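Local coordinates for extracellular solute-binding protein family 1 (Alicyclobacillus acidocaldarius subsp. acidocaldarius, PDB 4OVJ) that probably binds a solute outside the membrane, as a family 1 extracellular solute-binding protein of the kind that serves bacterial ABC importers, at residues L27-W32 against A39-A44; P53-Q58 against A310-N315; A149-H154 against E168-A173; Q162-L167 against A222-E227. All blocks are in the same frame, centred on the assembly; numbering follows the deposited sequence. Where two conformers were deposited one is given.

The four contacts form two pairs on opposite sides of the molecule's centre. From the N terminus, contact 1 closes first, a short loop between strand 25-31 and helix 35-51. Contact 2 opens on the next strand, 55-61, and closes 252 residues later on helix 307-319, so contacts 3 and 4 both nest inside it. Those two cross, their segments alternating along the chain, and both use helix 160-174: contact 3 ties it back to the turn after helix 145-149, contact 4 forward to helix 211-226. Contacts 1 and 2 share neighbouring strands of one sheet, with centres about 11 Å apart, whereas contact 3 lies about 53 Å from contact 2, centre to centre.

Contact 1 (L27-W32 against A39-A44); sequences LTFGFW and AVTLAA
The first beta-alpha-beta unit of this periplasmic-binding-protein fold, strand 25-31, helix 35-51 and strand 55-61, is closed at its strand-to-helix step by Phe-31 and Thr-41. The segments 27-31 and 39-44 run nearly antiparallel, at 159°, as expected when a helix returns across the strand it follows. Their axes stay 11.2 Å apart, a gap spanned by two phenylalanine rings from the strand and a small helix residue.

Thr-41 turns its methyl group into that gap: CG2 lies opposite the backbone N (chi1 -54° for OG1), and it sits 3.6 Å from the centroid of the Phe-31 ring, nearly on the normal, a CH-pi contact. The same CG2 reaches CE2 of Phe-29 at 3.7 Å, so one methyl serves both rings. The hydroxyl is occupied on its own helix and beyond, with hydrogen bonds to Glu-37 O and to Arg-331, so the polar atom is satisfied inside a buried contact. Phe-31 in turn lays CD1 over the centre of the Phe-29 ring, and Phe-29 meets Phe-313 edge-to-face. At the margin, Leu-42 comes to the edge of the Phe-31 ring, its CD2 4.3 Å from CZ.

Contact 2 (P53-Q58 against A310-N315); sequences PNIHIQ and AELFVN
Ile-57 lays the end of its side chain over one face of the Phe-313 ring. Its CD1 stands 3.9 Å from the ring centroid, 18° off the normal, and is displaced toward the rim, a CH-pi contact made from the strand onto an aromatic of the helix. The nearest ring atom is CD1 of Phe-313, 3.8 Å from Ile-57 CD1, while CG1 of the isoleucine follows along the same side of the ring, 3.9 Å from CE1 of Phe-313. Both of the last two carbons of the longer isoleucine branch therefore rest on one half of the ring. The bend in that branch (chi2 -62°) helps to bring both carbons against the ring, and the two side chains approach from opposite directions. The Phe-313 side chain leaves helix 307-319 with CG opposite its backbone N (chi1 -180°), which carries the ring toward the strand.

Two residues back along the strand, Ile-55 makes a lighter contact: its CD1 meets CD1 of Leu-312 at 4.1 Å, the two chains crossing at a slant. Leu-312 was modelled in two conformers, so this second touch is less certain than the first. No hydrogen bond joins the segments, and the contact is wholly apolar.

Strand 55-61 is the parallel neighbour of strand 25-31 in the sheet, where Ile-57 packs on Leu-27 and Phe-29; helix 307-319 also reaches strand 293-300 through Val-314, on Trp-298 and Ile-300. Phe-48 of helix 35-51 completes the cluster, packing on Ile-55, Ile-57 and Leu-312 and meeting the Phe-313 ring edge-to-face, so that two helices and two strands share one apolar core.

Contact 3 (A149-H154 against E168-A173); sequences AKAGYH and EKVHKA
Ala-151 makes most of the apolar contact, its single methyl set against the side of helix 160-174. CB of Ala-151 lies 3.6 Å from CG2 of Val-170 and 3.8 Å from CB of Lys-169, so it rests between two consecutive residues of the helix. Val-170 presents that branch because its CG1 is opposite the backbone N (chi1 175°), which leaves CG2 beside the N and facing the turn. Only the root of Lys-169 takes part; beyond CB the chain leads away from the turn. A looser pair completes the group, CB of Lys-150 against CB of Ala-173 at 4.0 Å. The backbones can come this close because the central residue is so small: the CA atoms of Ala-151 and Val-170 are 5.5 Å apart.

The polar part passes through water. Lys-150 runs out fully extended beyond CG, and its NZ donates to a water at 3.0 Å, which in turn donates to O of Ala-173 at 2.7 Å. A positive group is thus linked indirectly to a carbonyl late in helix 160-174, an arrangement that the negative end of the helix dipole would probably favour.

The backbone geometry comes from the end of helix 145-149. Gly-152, with positive phi, is the C-prime residue of a Schellman motif: Tyr-153 N bonds to Phe-148 O and Gly-152 N to Ala-149 O, and residues 149-152 form a type I turn. Beyond it, Tyr-153 points its ring away to stack edge-to-face with Trp-163.

With no direct hydrogen bond or salt bridge across it, this surface contact depends on close methyl packing at its centre and a water-mediated link at its margin.

Contact 4 (Q162-L167 against A222-E227); sequences QWADIL and ANLRKE
Leu-224 contributes more buried surface than any other residue here, and its two methyls are shared between two residues of the facing helix. CD2 meets CB of Ala-164 at 3.9 Å, and CD1 meets CD1 of Leu-167 at 4.0 Å. The branch of one leucine thus straddles two positions one turn apart on helix 160-174, touching a methyl at each.

Leu-167 supplies the second share. Its side chain and that of Leu-224 cross at about a right angle, so the two meet at one pair of methyl ends instead of lying along each other. The other methyl of Leu-167 turns inward: CD2 sits 3.6 Å above the plane of the Trp-163 ring, toward its rim, which joins the interhelical contact to the aromatic cluster beneath. In both leucines CG is placed opposite the carbonyl carbon (chi1 -66° in Leu-167, -65° in Leu-224), and each chain then extends toward the other helix.

Ala-164 is the small third member. Its methyl points at the other helix, and next to so short a side chain Leu-224 can reach down almost to the backbone, CD2 coming 4.2 Å from CA of Ala-164. It is here that the segments lie nearest, with the CA atoms of Ala-164 and Leu-224 7.2 Å apart.

All three residues are buried, and no hydrogen bond crosses between them. Around them, Tyr-220 of helix 211-226 touches both Trp-163 and Ala-164, and Phe-148 packs on Leu-167. The contact is apolar helix-against-helix packing in an alpha/beta solute-binding protein, here joining helices 160-174 and 211-226.

Contact 1 (L27-W32 against A39-A44)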
loop_
_atom_site.group_PDB
_atom_site.type_symbol
_atom_site.label_atom_id
_atom_site.label_comp_id
_atom_site.label_asym_id
_atom_site.label_seq_id
_atom_site.Cartn_x
_atom_site.Cartn_y
_atom_site.Cartn_z
ATOM N N LEU A 27 -14.835 26.580 -0.816
ATOM C CA LEU A 27 -14.844 25.230 -0.259
ATOM C C LEU A 27 -13.822 25.153 0.847
ATOM O O LEU A 27 -12.693 25.615 0.668
ATOM C CB LEU A 27 -14.436 24.197 -1.309
ATOM C CG LEU A 27 -15.283 24.112 -2.571
ATOM C CD1 LEU A 27 -14.596 23.261 -3.624
ATOM C CD2 LEU A 27 -16.641 23.527 -2.240
ATOM N N THR A 28 -14.186 24.546 1.973
ATOM C CA THR A 28 -13.201 24.213 3.015
ATOM C C THR A 28 -12.633 22.813 2.753
ATOM O O THR A 28 -13.332 21.943 2.248
ATOM C CB THR A 28 -13.838 24.251 4.412
ATOM O OG1 THR A 28 -15.063 23.523 4.384
ATOM C CG2 THR A 28 -14.097 25.695 4.826
ATOM N N PHE A 29 -11.364 22.615 3.095
ATOM C CA PHE A 29 -10.620 21.409 2.752
ATOM C C PHE A 29 -9.759 21.003 3.932
ATOM O O PHE A 29 -8.756 21.654 4.227
ATOM C CB PHE A 29 -9.756 21.683 1.525
ATOM C CG PHE A 29 -8.801 20.565 1.143
ATOM C CD1 PHE A 29 -9.092 19.231 1.374
ATOM C CD2 PHE A 29 -7.627 20.874 0.467
ATOM C CE1 PHE A 29 -8.225 18.226 0.971
ATOM C CE2 PHE A 29 -6.759 19.881 0.074
ATOM C CZ PHE A 29 -7.055 18.554 0.315
ATOM N N GLY A 30 -10.175 19.931 4.608
ATOM C CA GLY A 30 -9.448 19.393 5.745
ATOM C C GLY A 30 -8.512 18.270 5.317
ATOM O O GLY A 30 -8.871 17.426 4.510
ATOM N N PHE A 31 -7.302 18.268 5.862
ATOM C CA PHE A 31 -6.363 17.183 5.605
ATOM C C PHE A 31 -5.348 17.094 6.730
ATOM O O PHE A 31 -5.231 18.018 7.532
ATOM C CB PHE A 31 -5.692 17.341 4.229
ATOM C CG PHE A 31 -4.845 18.559 4.108
ATOM C CD1 PHE A 31 -5.417 19.791 3.806
ATOM C CD2 PHE A 31 -3.472 18.476 4.286
ATOM C CE1 PHE A 31 -4.627 20.924 3.689
ATOM C CE2 PHE A 31 -2.682 19.607 4.171
ATOM C CZ PHE A 31 -3.260 20.827 3.880
ATOM N N TRP A 32 -4.673 15.954 6.813
ATOM C CA TRP A 32 -3.616 15.727 7.791
ATOM C C TRP A 32 -2.309 15.515 7.060
ATOM O O TRP A 32 -2.279 15.283 5.850
ATOM C CB TRP A 32 -3.906 14.502 8.669
ATOM C CG TRP A 32 -3.600 13.152 8.025
ATOM C CD1 TRP A 32 -2.393 12.516 7.995
ATOM C CD2 TRP A 32 -4.515 12.295 7.331
ATOM N NE1 TRP A 32 -2.491 11.330 7.322
ATOM C CE2 TRP A 32 -3.784 11.158 6.908
ATOM C CE3 TRP A 32 -5.880 12.366 7.038
ATOM C CZ2 TRP A 32 -4.371 10.103 6.198
ATOM C CZ3 TRP A 32 -6.471 11.319 6.322
ATOM C CH2 TRP A 32 -5.711 10.202 5.905
ATOM N N ALA A 39 3.073 20.952 2.726
ATOM C CA ALA A 39 3.624 21.808 1.692
ATOM C C ALA A 39 3.114 21.420 0.295
ATOM O O ALA A 39 2.666 22.275 -0.455
ATOM C CB ALA A 39 5.151 21.771 1.741
ATOM N N VAL A 40 3.159 20.139 -0.054
ATOM C CA VAL A 40 2.770 19.744 -1.406
ATOM C C VAL A 40 1.265 19.929 -1.607
ATOM O O VAL A 40 0.810 20.241 -2.706
ATOM C CB VAL A 40 3.230 18.307 -1.785
ATOM C CG1 VAL A 40 4.748 18.193 -1.661
ATOM C CG2 VAL A 40 2.520 17.228 -0.959
ATOM N N THR A 41 0.500 19.765 -0.534
ATOM C CA THR A 41 -0.947 19.915 -0.609
ATOM C C THR A 41 -1.300 21.383 -0.837
ATOM O O THR A 41 -2.138 21.702 -1.669
ATOM C CB THR A 41 -1.643 19.383 0.657
ATOM O OG1 THR A 41 -1.227 18.030 0.901
ATOM C CG2 THR A 41 -3.139 19.439 0.478
ATOM N N LEU A 42 -0.619 22.276 -0.134
ATOM C CA LEU A 42 -0.803 23.708 -0.371
ATOM C C LEU A 42 -0.380 24.107 -1.783
ATOM O O LEU A 42 -1.007 24.967 -2.392
ATOM C CB LEU A 42 -0.075 24.548 0.683
ATOM C CG LEU A 42 -0.598 24.365 2.109
ATOM C CD1 LEU A 42 0.210 25.234 3.046
ATOM C CD2 LEU A 42 -2.090 24.657 2.228
ATOM N N ALA A 43 0.654 23.467 -2.323
ATOM C CA ALA A 43 1.054 23.747 -3.696
ATOM C C ALA A 43 -0.013 23.282 -4.693
ATOM O O ALA A 43 -0.251 23.937 -5.696
ATOM C CB ALA A 43 2.387 23.099 -4.012
ATOM N N ALA A 44 -0.656 22.149 -4.416
ATOM C CA ALA A 44 -1.726 21.671 -5.279
ATOM C C ALA A 44 -2.939 22.616 -5.230
ATOM O O ALA A 44 -3.546 22.898 -6.247
ATOM C CB ALA A 44 -2.125 20.252 -4.914
#

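Contact 2 (P53-Q58 against A310-N315)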
loop_
_atom_site.group_PDB
_atom_site.type_symbol
_atom_site.label_atom_id
_atom_site.label_comp_id
_atom_site.label_asym_id
_atom_site.label_seq_id
_atom_site.Cartn_x
_atom_site.Cartn_y
_atom_site.Cartn_z
ATOM N N PRO A 53 -10.535 30.008 -10.934
ATOM C CA PRO A 53 -10.544 31.237 -10.121
ATOM C C PRO A 53 -11.906 31.639 -9.550
ATOM O O PRO A 53 -11.970 32.559 -8.752
ATOM C CB PRO A 53 -10.026 32.296 -11.090
ATOM C CG PRO A 53 -10.373 31.775 -12.443
ATOM C CD PRO A 53 -10.225 30.284 -12.348
ATOM N N ASN A 54 -12.982 30.954 -9.911
ATOM C CA ASN A 54 -14.260 31.186 -9.229
ATOM C C ASN A 54 -14.527 30.229 -8.059
ATOM O O ASN A 54 -15.649 30.142 -7.552
ATOM C CB ASN A 54 -15.403 31.140 -10.219
ATOM C CG ASN A 54 -15.449 29.861 -10.991
ATOM O OD1 ASN A 54 -14.448 29.135 -11.100
ATOM N ND2 ASN A 54 -16.608 29.577 -11.564
ATOM N N ILE A 55 -13.494 29.521 -7.621
ATOM C CA ILE A 55 -13.603 28.661 -6.451
ATOM C C ILE A 55 -12.430 28.970 -5.528
ATOM O O ILE A 55 -11.266 28.722 -5.870
ATOM C CB ILE A 55 -13.607 27.165 -6.836
ATOM C CG1 ILE A 55 -14.745 26.873 -7.820
ATOM C CG2 ILE A 55 -13.760 26.296 -5.581
ATOM C CD1 ILE A 55 -14.696 25.497 -8.485
ATOM N N HIS A 56 -12.731 29.497 -4.351
ATOM C CA HIS A 56 -11.729 29.622 -3.315
ATOM C C HIS A 56 -11.645 28.329 -2.510
ATOM O O HIS A 56 -12.664 27.684 -2.226
ATOM C CB HIS A 56 -12.090 30.717 -2.325
ATOM C CG HIS A 56 -12.246 32.079 -2.921
ATOM N ND1 HIS A 56 -11.234 32.721 -3.597
ATOM C CD2 HIS A 56 -13.262 32.963 -2.840
ATOM C CE1 HIS A 56 -11.639 33.926 -3.954
ATOM N NE2 HIS A 56 -12.866 34.095 -3.504
ATOM N N ILE A 57 -10.435 27.967 -2.124
ATOM C CA ILE A 57 -10.214 26.873 -1.200
ATOM C C ILE A 57 -9.691 27.435 0.116
ATOM O O ILE A 57 -8.686 28.157 0.149
ATOM C CB ILE A 57 -9.207 25.851 -1.754
ATOM C CG1 ILE A 57 -9.670 25.321 -3.106
ATOM C CG2 ILE A 57 -9.012 24.718 -0.752
ATOM C CD1 ILE A 57 -10.998 24.588 -3.073
ATOM N N GLN A 58 -10.406 27.116 1.192
ATOM C CA GLN A 58 -9.982 27.445 2.523
ATOM C C GLN A 58 -9.454 26.177 3.178
ATOM O O GLN A 58 -10.224 25.301 3.562
ATOM C CB GLN A 58 -11.161 28.021 3.294
ATOM C CG GLN A 58 -10.833 28.416 4.708
ATOM C CD GLN A 58 -12.025 29.006 5.433
ATOM O OE1 GLN A 58 -12.907 29.599 4.824
ATOM N NE2 GLN A 58 -12.049 28.842 6.747
ATOM N N ALA A 310 -17.190 20.902 -5.346
ATOM C CA ALA A 310 -16.429 19.928 -4.552
ATOM C C ALA A 310 -15.935 18.784 -5.447
ATOM O O ALA A 310 -14.769 18.376 -5.360
ATOM C CB ALA A 310 -17.266 19.388 -3.404
ATOM N N GLU A 311 -16.815 18.293 -6.317
ATOM C CA GLU A 311 -16.451 17.256 -7.274
ATOM C C GLU A 311 -15.348 17.753 -8.217
ATOM O O GLU A 311 -14.409 17.029 -8.502
ATOM C CB GLU A 311 -17.655 16.805 -8.108
ATOM C CG GLU A 311 -18.747 16.045 -7.370
ATOM C CD GLU A 311 -19.971 15.793 -8.267
ATOM O OE1 GLU A 311 -19.852 15.798 -9.524
ATOM O OE2 GLU A 311 -21.067 15.578 -7.728
ATOM N N LEU A 312 -15.479 18.982 -8.694
ATOM C CA LEU A 312 -14.475 19.572 -9.571
ATOM C C LEU A 312 -13.103 19.657 -8.877
ATOM O O LEU A 312 -12.068 19.379 -9.488
ATOM C CB LEU A 312 -14.966 20.940 -10.026
ATOM C CG LEU A 312 -14.184 21.680 -11.100
ATOM C CD1 LEU A 312 -15.015 22.836 -11.634
ATOM C CD2 LEU A 312 -12.888 22.151 -10.485
ATOM N N PHE A 313 -13.097 20.004 -7.595
ATOM C CA PHE A 313 -11.858 20.062 -6.823
ATOM C C PHE A 313 -11.234 18.673 -6.644
ATOM O O PHE A 313 -10.046 18.475 -6.877
ATOM C CB PHE A 313 -12.101 20.725 -5.470
ATOM C CG PHE A 313 -10.874 20.832 -4.619
ATOM C CD1 PHE A 313 -9.790 21.601 -5.025
ATOM C CD2 PHE A 313 -10.800 20.178 -3.415
ATOM C CE1 PHE A 313 -8.662 21.694 -4.228
ATOM C CE2 PHE A 313 -9.680 20.263 -2.616
ATOM C CZ PHE A 313 -8.608 21.033 -3.013
ATOM N N VAL A 314 -12.044 17.703 -6.243
ATOM C CA VAL A 314 -11.554 16.342 -6.095
ATOM C C VAL A 314 -11.033 15.808 -7.433
ATOM O O VAL A 314 -9.967 15.193 -7.492
ATOM C CB VAL A 314 -12.632 15.424 -5.478
ATOM C CG1 VAL A 314 -12.229 13.964 -5.561
ATOM C CG2 VAL A 314 -12.852 15.819 -4.025
ATOM N N ASN A 315 -11.752 16.081 -8.507
ATOM C CA ASN A 315 -11.317 15.637 -9.809
ATOM C C ASN A 315 -9.978 16.228 -10.212
ATOM O O ASN A 315 -9.156 15.533 -10.815
ATOM C CB ASN A 315 -12.341 15.980 -10.881
ATOM C CG ASN A 315 -11.989 15.352 -12.199
ATOM O OD1 ASN A 315 -11.941 14.123 -12.319
ATOM N ND2 ASN A 315 -11.689 16.186 -13.191
#

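Contact 3 (A149-H154 against E168-A173)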
loop_
_atom_site.group_PDB
_atom_site.type_symbol
_atom_site.label_atom_id
_atom_site.label_comp_id
_atom_site.label_asym_id
_atom_site.label_seq_id
_atom_site.Cartn_x
_atom_site.Cartn_y
_atom_site.Cartn_z
ATOM N N ALA A 149 20.150 -11.810 -13.927
ATOM C CA ALA A 149 20.480 -12.177 -15.304
ATOM C C ALA A 149 21.433 -13.379 -15.353
ATOM O O ALA A 149 21.422 -14.134 -16.332
ATOM C CB ALA A 149 21.041 -10.982 -16.074
ATOM N N LYS A 150 22.217 -13.594 -14.288
ATOM C CA LYS A 150 23.096 -14.771 -14.219
ATOM C C LYS A 150 22.312 -16.089 -14.129
ATOM O O LYS A 150 22.856 -17.158 -14.432
ATOM C CB LYS A 150 24.058 -14.658 -13.032
ATOM C CG LYS A 150 24.976 -13.463 -13.125
ATOM C CD LYS A 150 25.831 -13.280 -11.885
ATOM C CE LYS A 150 26.752 -12.087 -12.056
ATOM N NZ LYS A 150 27.612 -11.903 -10.868
ATOM N N ALA A 151 21.045 -16.012 -13.725
ATOM C CA ALA A 151 20.150 -17.164 -13.706
ATOM C C ALA A 151 19.150 -17.121 -14.853
ATOM O O ALA A 151 18.225 -17.919 -14.887
ATOM C CB ALA A 151 19.409 -17.234 -12.379
ATOM N N GLY A 152 19.333 -16.194 -15.794
ATOM C CA GLY A 152 18.408 -16.040 -16.902
ATOM C C GLY A 152 17.032 -15.539 -16.501
ATOM O O GLY A 152 16.042 -15.827 -17.182
ATOM N N TYR A 153 16.973 -14.789 -15.399
ATOM C CA TYR A 153 15.736 -14.184 -14.928
ATOM C C TYR A 153 15.712 -12.696 -15.257
ATOM O O TYR A 153 16.614 -11.959 -14.865
ATOM C CB TYR A 153 15.563 -14.377 -13.420
ATOM C CG TYR A 153 14.277 -13.741 -12.951
ATOM C CD1 TYR A 153 13.065 -14.321 -13.252
ATOM C CD2 TYR A 153 14.275 -12.528 -12.268
ATOM C CE1 TYR A 153 11.874 -13.736 -12.864
ATOM C CE2 TYR A 153 13.096 -11.937 -11.873
ATOM C CZ TYR A 153 11.892 -12.551 -12.181
ATOM O OH TYR A 153 10.711 -11.976 -11.808
ATOM N N HIS A 154 14.662 -12.252 -15.946
ATOM C CA HIS A 154 14.581 -10.890 -16.453
ATOM C C HIS A 154 13.289 -10.166 -16.071
ATOM O O HIS A 154 12.876 -9.221 -16.751
ATOM C CB HIS A 154 14.749 -10.918 -17.977
ATOM C CG HIS A 154 15.999 -11.608 -18.419
ATOM N ND1 HIS A 154 15.999 -12.628 -19.341
ATOM C CD2 HIS A 154 17.286 -11.452 -18.027
ATOM C CE1 HIS A 154 17.237 -13.047 -19.525
ATOM N NE2 HIS A 154 18.035 -12.361 -18.731
ATOM N N GLU A 168 17.763 -20.222 -5.983
ATOM C CA GLU A 168 18.843 -21.202 -5.836
ATOM C C GLU A 168 19.927 -20.997 -6.890
ATOM O O GLU A 168 21.115 -21.040 -6.571
ATOM C CB GLU A 168 18.298 -22.628 -5.858
ATOM C CG GLU A 168 17.509 -22.984 -4.605
ATOM C CD GLU A 168 16.827 -24.345 -4.677
ATOM O OE1 GLU A 168 17.527 -25.371 -4.772
ATOM O OE2 GLU A 168 15.578 -24.390 -4.615
ATOM N N LYS A 169 19.520 -20.752 -8.134
ATOM C CA LYS A 169 20.470 -20.537 -9.229
ATOM C C LYS A 169 21.281 -19.257 -9.054
ATOM O O LYS A 169 22.492 -19.243 -9.292
ATOM C CB LYS A 169 19.744 -20.529 -10.573
ATOM C CG LYS A 169 19.109 -21.862 -10.939
ATOM C CD LYS A 169 20.137 -22.898 -11.375
ATOM C CE LYS A 169 19.469 -24.056 -12.104
ATOM N NZ LYS A 169 20.452 -25.037 -12.636
ATOM N N VAL A 170 20.627 -18.188 -8.617
ATOM C CA VAL A 170 21.321 -16.922 -8.361
ATOM C C VAL A 170 22.360 -17.109 -7.249
ATOM O O VAL A 170 23.510 -16.702 -7.384
ATOM C CB VAL A 170 20.332 -15.794 -8.010
ATOM C CG1 VAL A 170 21.080 -14.526 -7.641
ATOM C CG2 VAL A 170 19.410 -15.521 -9.192
ATOM N N HIS A 171 21.944 -17.726 -6.152
ATOM C CA HIS A 171 22.842 -17.993 -5.022
ATOM C C HIS A 171 24.060 -18.795 -5.456
ATOM O O HIS A 171 25.194 -18.502 -5.032
ATOM C CB HIS A 171 22.087 -18.740 -3.937
ATOM C CG HIS A 171 22.949 -19.205 -2.812
ATOM N ND1 HIS A 171 23.645 -18.332 -2.005
ATOM C CD2 HIS A 171 23.229 -20.447 -2.356
ATOM C CE1 HIS A 171 24.311 -19.018 -1.095
ATOM N NE2 HIS A 171 24.082 -20.303 -1.290
ATOM N N LYS A 172 23.837 -19.809 -6.290
ATOM C CA LYS A 172 24.933 -20.622 -6.824
ATOM C C LYS A 172 25.921 -19.776 -7.618
ATOM O O LYS A 172 27.135 -19.952 -7.496
ATOM C CB LYS A 172 24.389 -21.735 -7.714
ATOM C CG LYS A 172 23.765 -22.890 -6.957
ATOM C CD LYS A 172 24.809 -23.870 -6.452
ATOM C CE LYS A 172 24.235 -25.274 -6.374
ATOM N NZ LYS A 172 22.823 -25.248 -5.905
ATOM N N ALA A 173 25.399 -18.855 -8.422
ATOM C CA ALA A 173 26.233 -18.009 -9.277
ATOM C C ALA A 173 26.974 -16.915 -8.504
ATOM O O ALA A 173 28.062 -16.515 -8.901
ATOM C CB ALA A 173 25.401 -17.383 -10.383
HETATM O O HOH W 1 29.105 -14.379 -10.261
#

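Contact 4 (Q162-L167 against A222-E227)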
loop_
_atom_site.group_PDB
_atom_site.type_symbol
_atom_site.label_atom_id
_atom_site.label_comp_id
_atom_site.label_asym_id
_atom_site.label_seq_id
_atom_site.Cartn_x
_atom_site.Cartn_y
_atom_site.Cartn_z
ATOM N N GLN A 162 8.814 -21.752 -8.945
ATOM C CA GLN A 162 9.733 -21.285 -9.967
ATOM C C GLN A 162 10.718 -20.257 -9.396
ATOM O O GLN A 162 11.900 -20.280 -9.702
ATOM C CB GLN A 162 8.978 -20.684 -11.145
ATOM C CG GLN A 162 8.186 -21.702 -11.963
ATOM C CD GLN A 162 7.191 -21.070 -12.935
ATOM O OE1 GLN A 162 6.791 -19.910 -12.802
ATOM N NE2 GLN A 162 6.766 -21.854 -13.910
ATOM N N TRP A 163 10.205 -19.366 -8.560
ATOM C CA TRP A 163 11.011 -18.377 -7.893
ATOM C C TRP A 163 12.083 -19.015 -7.002
ATOM O O TRP A 163 13.238 -18.620 -7.054
ATOM C CB TRP A 163 10.101 -17.440 -7.094
ATOM C CG TRP A 163 10.797 -16.291 -6.456
ATOM C CD1 TRP A 163 10.781 -15.972 -5.132
ATOM C CD2 TRP A 163 11.587 -15.281 -7.104
ATOM N NE1 TRP A 163 11.502 -14.821 -4.913
ATOM C CE2 TRP A 163 12.000 -14.372 -6.106
ATOM C CE3 TRP A 163 11.964 -15.042 -8.429
ATOM C CZ2 TRP A 163 12.783 -13.265 -6.390
ATOM C CZ3 TRP A 163 12.739 -13.930 -8.709
ATOM C CH2 TRP A 163 13.152 -13.066 -7.689
ATOM N N ALA A 164 11.702 -20.000 -6.195
ATOM C CA ALA A 164 12.674 -20.700 -5.340
ATOM C C ALA A 164 13.798 -21.324 -6.157
ATOM O O ALA A 164 14.970 -21.250 -5.771
ATOM C CB ALA A 164 11.979 -21.748 -4.484
ATOM N N ASP A 165 13.457 -21.865 -7.327
ATOM C CA ASP A 165 14.476 -22.423 -8.234
ATOM C C ASP A 165 15.413 -21.333 -8.760
ATOM O O ASP A 165 16.640 -21.509 -8.824
ATOM C CB ASP A 165 13.800 -23.135 -9.399
ATOM C CG ASP A 165 14.674 -24.201 -10.013
ATOM O OD1 ASP A 165 14.906 -25.234 -9.346
ATOM O OD2 ASP A 165 15.127 -24.007 -11.161
ATOM N N ILE A 166 14.836 -20.199 -9.131
ATOM C CA ILE A 166 15.623 -19.061 -9.600
ATOM C C ILE A 166 16.560 -18.559 -8.495
ATOM O O ILE A 166 17.738 -18.325 -8.743
ATOM C CB ILE A 166 14.722 -17.923 -10.128
ATOM C CG1 ILE A 166 14.059 -18.350 -11.447
ATOM C CG2 ILE A 166 15.529 -16.654 -10.304
ATOM C CD1 ILE A 166 12.783 -17.607 -11.787
ATOM N N LEU A 167 16.036 -18.421 -7.280
ATOM C CA LEU A 167 16.841 -17.977 -6.151
ATOM C C LEU A 167 18.022 -18.918 -5.917
ATOM O O LEU A 167 19.161 -18.472 -5.692
ATOM C CB LEU A 167 15.985 -17.870 -4.885
ATOM C CG LEU A 167 14.884 -16.813 -4.853
ATOM C CD1 LEU A 167 14.188 -16.885 -3.501
ATOM C CD2 LEU A 167 15.462 -15.428 -5.086
ATOM N N ALA A 222 11.560 -21.553 5.242
ATOM C CA ALA A 222 12.491 -22.425 5.962
ATOM C C ALA A 222 13.359 -23.231 4.995
ATOM O O ALA A 222 14.554 -23.394 5.228
ATOM C CB ALA A 222 11.755 -23.340 6.915
ATOM N N ASN A 223 12.766 -23.698 3.893
ATOM C CA ASN A 223 13.538 -24.440 2.897
ATOM C C ASN A 223 14.597 -23.549 2.243
ATOM O O ASN A 223 15.736 -23.979 2.043
ATOM C CB ASN A 223 12.629 -25.104 1.881
ATOM C CG ASN A 223 11.911 -26.326 2.444
ATOM O OD1 ASN A 223 12.344 -26.942 3.422
ATOM N ND2 ASN A 223 10.814 -26.683 1.825
ATOM N N LEU A 224 14.250 -22.301 1.964
ATOM C CA LEU A 224 15.222 -21.367 1.394
ATOM C C LEU A 224 16.355 -21.069 2.387
ATOM O O LEU A 224 17.511 -20.961 1.992
ATOM C CB LEU A 224 14.544 -20.072 0.957
ATOM C CG LEU A 224 13.535 -20.180 -0.185
ATOM C CD1 LEU A 224 12.812 -18.865 -0.371
ATOM C CD2 LEU A 224 14.243 -20.606 -1.458
ATOM N N ARG A 225 16.026 -20.952 3.667
ATOM C CA ARG A 225 17.060 -20.747 4.693
ATOM C C ARG A 225 18.017 -21.940 4.761
ATOM O O ARG A 225 19.231 -21.760 4.811
ATOM C CB ARG A 225 16.445 -20.542 6.075
ATOM C CG ARG A 225 15.904 -19.155 6.305
ATOM C CD ARG A 225 15.670 -18.878 7.775
ATOM N NE ARG A 225 14.711 -19.789 8.369
ATOM C CZ ARG A 225 13.387 -19.690 8.272
ATOM N NH1 ARG A 225 12.814 -18.724 7.573
ATOM N NH2 ARG A 225 12.627 -20.588 8.879
ATOM N N LYS A 226 17.445 -23.144 4.782
ATOM C CA LYS A 226 18.204 -24.405 4.845
ATOM C C LYS A 226 19.256 -24.492 3.737
ATOM O O LYS A 226 20.375 -24.973 3.964
ATOM C CB LYS A 226 17.238 -25.600 4.753
ATOM C CG LYS A 226 17.896 -26.970 4.670
ATOM C CD LYS A 226 16.899 -28.101 4.915
ATOM C CE LYS A 226 15.924 -28.265 3.755
ATOM N NZ LYS A 226 15.072 -29.489 3.855
ATOM N N GLU A 227 18.886 -24.025 2.550
ATOM C CA GLU A 227 19.757 -24.046 1.377
ATOM C C GLU A 227 20.709 -22.840 1.309
ATOM O O GLU A 227 21.524 -22.759 0.390
ATOM C CB GLU A 227 18.919 -24.065 0.092
ATOM C CG GLU A 227 17.758 -25.060 0.071
ATOM C CD GLU A 227 17.994 -26.291 -0.776
ATOM O OE1 GLU A 227 19.154 -26.559 -1.171
ATOM O OE2 GLU A 227 16.999 -27.008 -1.040
#